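Local coordinates for monoglyceride lipase (Saccharomyces cerevisiae, PDB 4ZWN), which hydrolyses monoacylglycerols to free fatty acids and glycerol, preferring monounsaturated ones, and takes part in the breakdown of fatty acid ethyl esters, at residues A[174-179]-A[271-276]. The protein carries 2 engineered substitutions. Sequence-based numbering, arbitrary orientation.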
ATOM      1  N   ILE A 174       9.136  10.689  -0.282  1.00 28.38           N
ATOM      2  CA  ILE A 174       9.173  12.040  -0.836  1.00 25.46           C
ATOM      3  C   ILE A 174       8.579  12.061  -2.236  1.00 26.18           C
ATOM      4  O   ILE A 174       8.836  11.168  -3.044  1.00 26.36           O
ATOM      5  CB  ILE A 174      10.604  12.610  -0.902  1.00 27.20           C
ATOM      6  CG1 ILE A 174      11.565  11.578  -1.498  1.00 26.34           C
ATOM      7  CG2 ILE A 174      11.067  13.055   0.473  1.00 26.17           C
ATOM      8  CD1 ILE A 174      12.909  12.149  -1.877  1.00 26.23           C
ATOM      9  N   LEU A 175       7.785  13.085  -2.524  1.00 26.10           N
ATOM     10  CA  LEU A 175       7.250  13.266  -3.866  1.00 28.82           C
ATOM     11  C   LEU A 175       8.373  13.527  -4.864  1.00 27.89           C
ATOM     12  O   LEU A 175       9.399  14.120  -4.526  1.00 24.88           O
ATOM     13  CB  LEU A 175       6.242  14.416  -3.902  1.00 27.89           C
ATOM     14  CG  LEU A 175       4.963  14.253  -3.080  1.00 31.29           C
ATOM     15  CD1 LEU A 175       4.089  15.492  -3.206  1.00 31.53           C
ATOM     16  CD2 LEU A 175       4.208  13.016  -3.525  1.00 21.68           C
ATOM     17  N   HIS A 176       8.168  13.065  -6.092  1.00 25.41           N
ATOM     18  CA  HIS A 176       9.074  13.333  -7.200  1.00 24.83           C
ATOM     19  C   HIS A 176       8.891  14.774  -7.664  1.00 28.05           C
ATOM     20  O   HIS A 176       7.765  15.273  -7.684  1.00 29.09           O
ATOM     21  CB  HIS A 176       8.804  12.352  -8.343  1.00 31.65           C
ATOM     22  CG  HIS A 176       9.819  12.393  -9.442  1.00 31.19           C
ATOM     23  ND1 HIS A 176       9.818  13.363 -10.421  1.00 32.17           N
ATOM     24  CD2 HIS A 176      10.860  11.574  -9.725  1.00 29.72           C
ATOM     25  CE1 HIS A 176      10.819  13.143 -11.256  1.00 31.54           C
ATOM     26  NE2 HIS A 176      11.467  12.064 -10.855  1.00 29.72           N
ATOM     27  N   PRO A 177       9.996  15.451  -8.031  1.00 31.59           N
ATOM     28  CA  PRO A 177       9.966  16.853  -8.473  1.00 31.14           C
ATOM     29  C   PRO A 177       8.913  17.133  -9.545  1.00 29.08           C
ATOM     30  O   PRO A 177       8.303  18.201  -9.545  1.00 30.56           O
ATOM     31  CB  PRO A 177      11.374  17.067  -9.032  1.00 29.94           C
ATOM     32  CG  PRO A 177      12.222  16.146  -8.236  1.00 35.24           C
ATOM     33  CD  PRO A 177      11.373  14.926  -7.980  1.00 32.87           C
ATOM     34  N   HIS A 178       8.700  16.174 -10.439  1.00 30.35           N
ATOM     35  CA  HIS A 178       7.704  16.311 -11.492  1.00 27.89           C
ATOM     36  C   HIS A 178       6.308  16.525 -10.915  1.00 34.49           C
ATOM     37  O   HIS A 178       5.528  17.324 -11.432  1.00 33.34           O
ATOM     38  CB  HIS A 178       7.716  15.079 -12.390  1.00 32.07           C
ATOM     39  CG  HIS A 178       6.705  15.122 -13.489  1.00 41.81           C
ATOM     40  ND1 HIS A 178       5.414  14.660 -13.333  1.00 35.92           N
ATOM     41  CD2 HIS A 178       6.793  15.566 -14.766  1.00 42.80           C
ATOM     42  CE1 HIS A 178       4.753  14.821 -14.465  1.00 38.58           C
ATOM     43  NE2 HIS A 178       5.566  15.367 -15.349  1.00 41.35           N
ATOM     44  N   THR A 179       6.001  15.809  -9.838  1.00 33.78           N
ATOM     45  CA  THR A 179       4.704  15.938  -9.183  1.00 30.66           C
ATOM     46  C   THR A 179       4.606  17.241  -8.385  1.00 28.50           C
ATOM     47  O   THR A 179       3.570  17.907  -8.398  1.00 31.91           O
ATOM     48  CB  THR A 179       4.423  14.733  -8.257  1.00 31.83           C
ATOM     49  OG1 THR A 179       4.264  13.552  -9.053  1.00 34.30           O
ATOM     50  CG2 THR A 179       3.151  14.955  -7.445  1.00 26.50           C
ATOM     51  N   ASP A 271      11.049   4.655 -13.345  1.00 33.30           N
ATOM     52  CA  ASP A 271      10.479   5.815 -14.026  1.00 37.79           C
ATOM     53  C   ASP A 271       9.315   6.430 -13.256  1.00 35.33           C
ATOM     54  O   ASP A 271       8.529   7.197 -13.816  1.00 36.78           O
ATOM     55  CB  ASP A 271      10.019   5.430 -15.432  1.00 34.16           C
ATOM     56  CG  ASP A 271      11.158   4.949 -16.301  1.00 38.74           C
ATOM     57  OD1 ASP A 271      12.324   5.254 -15.972  1.00 43.29           O
ATOM     58  OD2 ASP A 271      10.888   4.269 -17.315  1.00 48.09           O
ATOM     59  N   ASP A 272       9.208   6.091 -11.976  1.00 32.02           N
ATOM     60  CA  ASP A 272       8.169   6.651 -11.122  1.00 34.20           C
ATOM     61  C   ASP A 272       8.378   8.157 -10.962  1.00 34.46           C
ATOM     62  O   ASP A 272       9.372   8.599 -10.387  1.00 31.66           O
ATOM     63  CB  ASP A 272       8.169   5.957  -9.757  1.00 33.10           C
ATOM     64  CG  ASP A 272       6.936   6.277  -8.927  1.00 32.54           C
ATOM     65  OD1 ASP A 272       6.279   7.310  -9.180  1.00 34.31           O
ATOM     66  OD2 ASP A 272       6.629   5.494  -8.005  1.00 32.41           O
ATOM     67  N   THR A 273       7.438   8.939 -11.480  1.00 33.10           N
ATOM     68  CA  THR A 273       7.526  10.392 -11.387  1.00 34.34           C
ATOM     69  C   THR A 273       6.481  10.937 -10.423  1.00 33.81           C
ATOM     70  O   THR A 273       6.228  12.140 -10.380  1.00 32.06           O
ATOM     71  CB  THR A 273       7.352  11.060 -12.758  1.00 35.10           C
ATOM     72  OG1 THR A 273       6.136  10.597 -13.364  1.00 35.29           O
ATOM     73  CG2 THR A 273       8.528  10.724 -13.663  1.00 31.43           C
ATOM     74  N   ILE A 274       5.877  10.040  -9.651  1.00 39.58           N
ATOM     75  CA  ILE A 274       4.938  10.429  -8.607  1.00 35.00           C
ATOM     76  C   ILE A 274       5.651  10.422  -7.257  1.00 34.72           C
ATOM     77  O   ILE A 274       5.746  11.452  -6.592  1.00 32.08           O
ATOM     78  CB  ILE A 274       3.710   9.500  -8.575  1.00 33.64           C
ATOM     79  CG1 ILE A 274       2.944   9.606  -9.897  1.00 35.92           C
ATOM     80  CG2 ILE A 274       2.801   9.846  -7.405  1.00 28.02           C
ATOM     81  CD1 ILE A 274       1.695   8.756  -9.961  1.00 33.09           C
ATOM     82  N   ASN A 275       6.156   9.256  -6.862  1.00 34.22           N
ATOM     83  CA  ASN A 275       6.994   9.147  -5.672  1.00 33.78           C
ATOM     84  C   ASN A 275       8.454   8.938  -6.063  1.00 30.78           C
ATOM     85  O   ASN A 275       8.780   7.999  -6.786  1.00 34.98           O
ATOM     86  CB  ASN A 275       6.521   8.002  -4.772  1.00 30.04           C
ATOM     87  CG  ASN A 275       5.140   8.246  -4.195  1.00 31.80           C
ATOM     88  OD1 ASN A 275       4.644   9.372  -4.199  1.00 37.65           O
ATOM     89  ND2 ASN A 275       4.515   7.189  -3.687  1.00 30.96           N
ATOM     90  N   ASP A 276       9.329   9.815  -5.584  1.00 28.66           N
ATOM     91  CA  ASP A 276      10.737   9.768  -5.963  1.00 27.55           C
ATOM     92  C   ASP A 276      11.429   8.507  -5.454  1.00 29.42           C
ATOM     93  O   ASP A 276      11.351   8.183  -4.266  1.00 29.27           O
ATOM     94  CB  ASP A 276      11.470  11.005  -5.441  1.00 26.07           C
ATOM     95  CG  ASP A 276      12.711  11.333  -6.250  1.00 30.97           C
ATOM     96  OD1 ASP A 276      13.468  10.407  -6.602  1.00 28.30           O
ATOM     97  OD2 ASP A 276      12.927  12.528  -6.541  1.00 39.30           O
TER
HETATM   98  O   HOH W   1       9.558   8.800  -2.081  1.00 29.00           O
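Leu175 and Asn275 face each other in a single beta bridge, made by the flanking residues: Asp276 N donates to Ile174 O (2.9 Å), and His176 N reaches Ile274 O (3.0 Å) along a straight N-H line, though from above the carbonyl plane. A water extends this link, accepting from Ile174 N and donating to Asp276 O. One side-chain bond follows, from Thr179 OG1 to Thr273 O (2.8 Å), in the carbonyl plane on a lone pair.

The His176 ring packs on the 271-276 loop. Its chi1 of -171° sets CG opposite the backbone N and places the ring over Thr273, whose CA lies 3.8 Å from the ring centroid and 20° off its normal, a CH-pi contact; Pro177 CD sits over the opposite face, both offset toward the rim. ND1 accepts from His178 N (3.0 Å), capping the helix that starts at Pro177 and fixing the ring's rotation. Replacing this histidine by an alanine removes ND1 and the ring, which would probably leave His178 N without its side-chain acceptor and open a gap between Pro177 CD and Thr273 CA. Asp276 OD2 approaches Pro177 CD (3.2 Å), while OD1 of Asp276, at the N-cap of helix 277-286, accepts from Lys278 N.

Within 271-276, Asp272 OD1 accepts from Ile274 N (2.8 Å), nearly in line with its C-O bond, and from Asn275 N, above the carboxylate plane, an Asx turn widened to an Asx motif; OD2 bonds to His302 ND1. Asn275 ND2 bonds to Gly170 O and Ser144 OG. In this alpha/beta hydrolase, Ser144, His302 and Asp272 are the inferred catalytic triad; the bridge joins the acid's loop to 174-179, and the Asx turn is consistent with orienting the carboxylate toward the histidine.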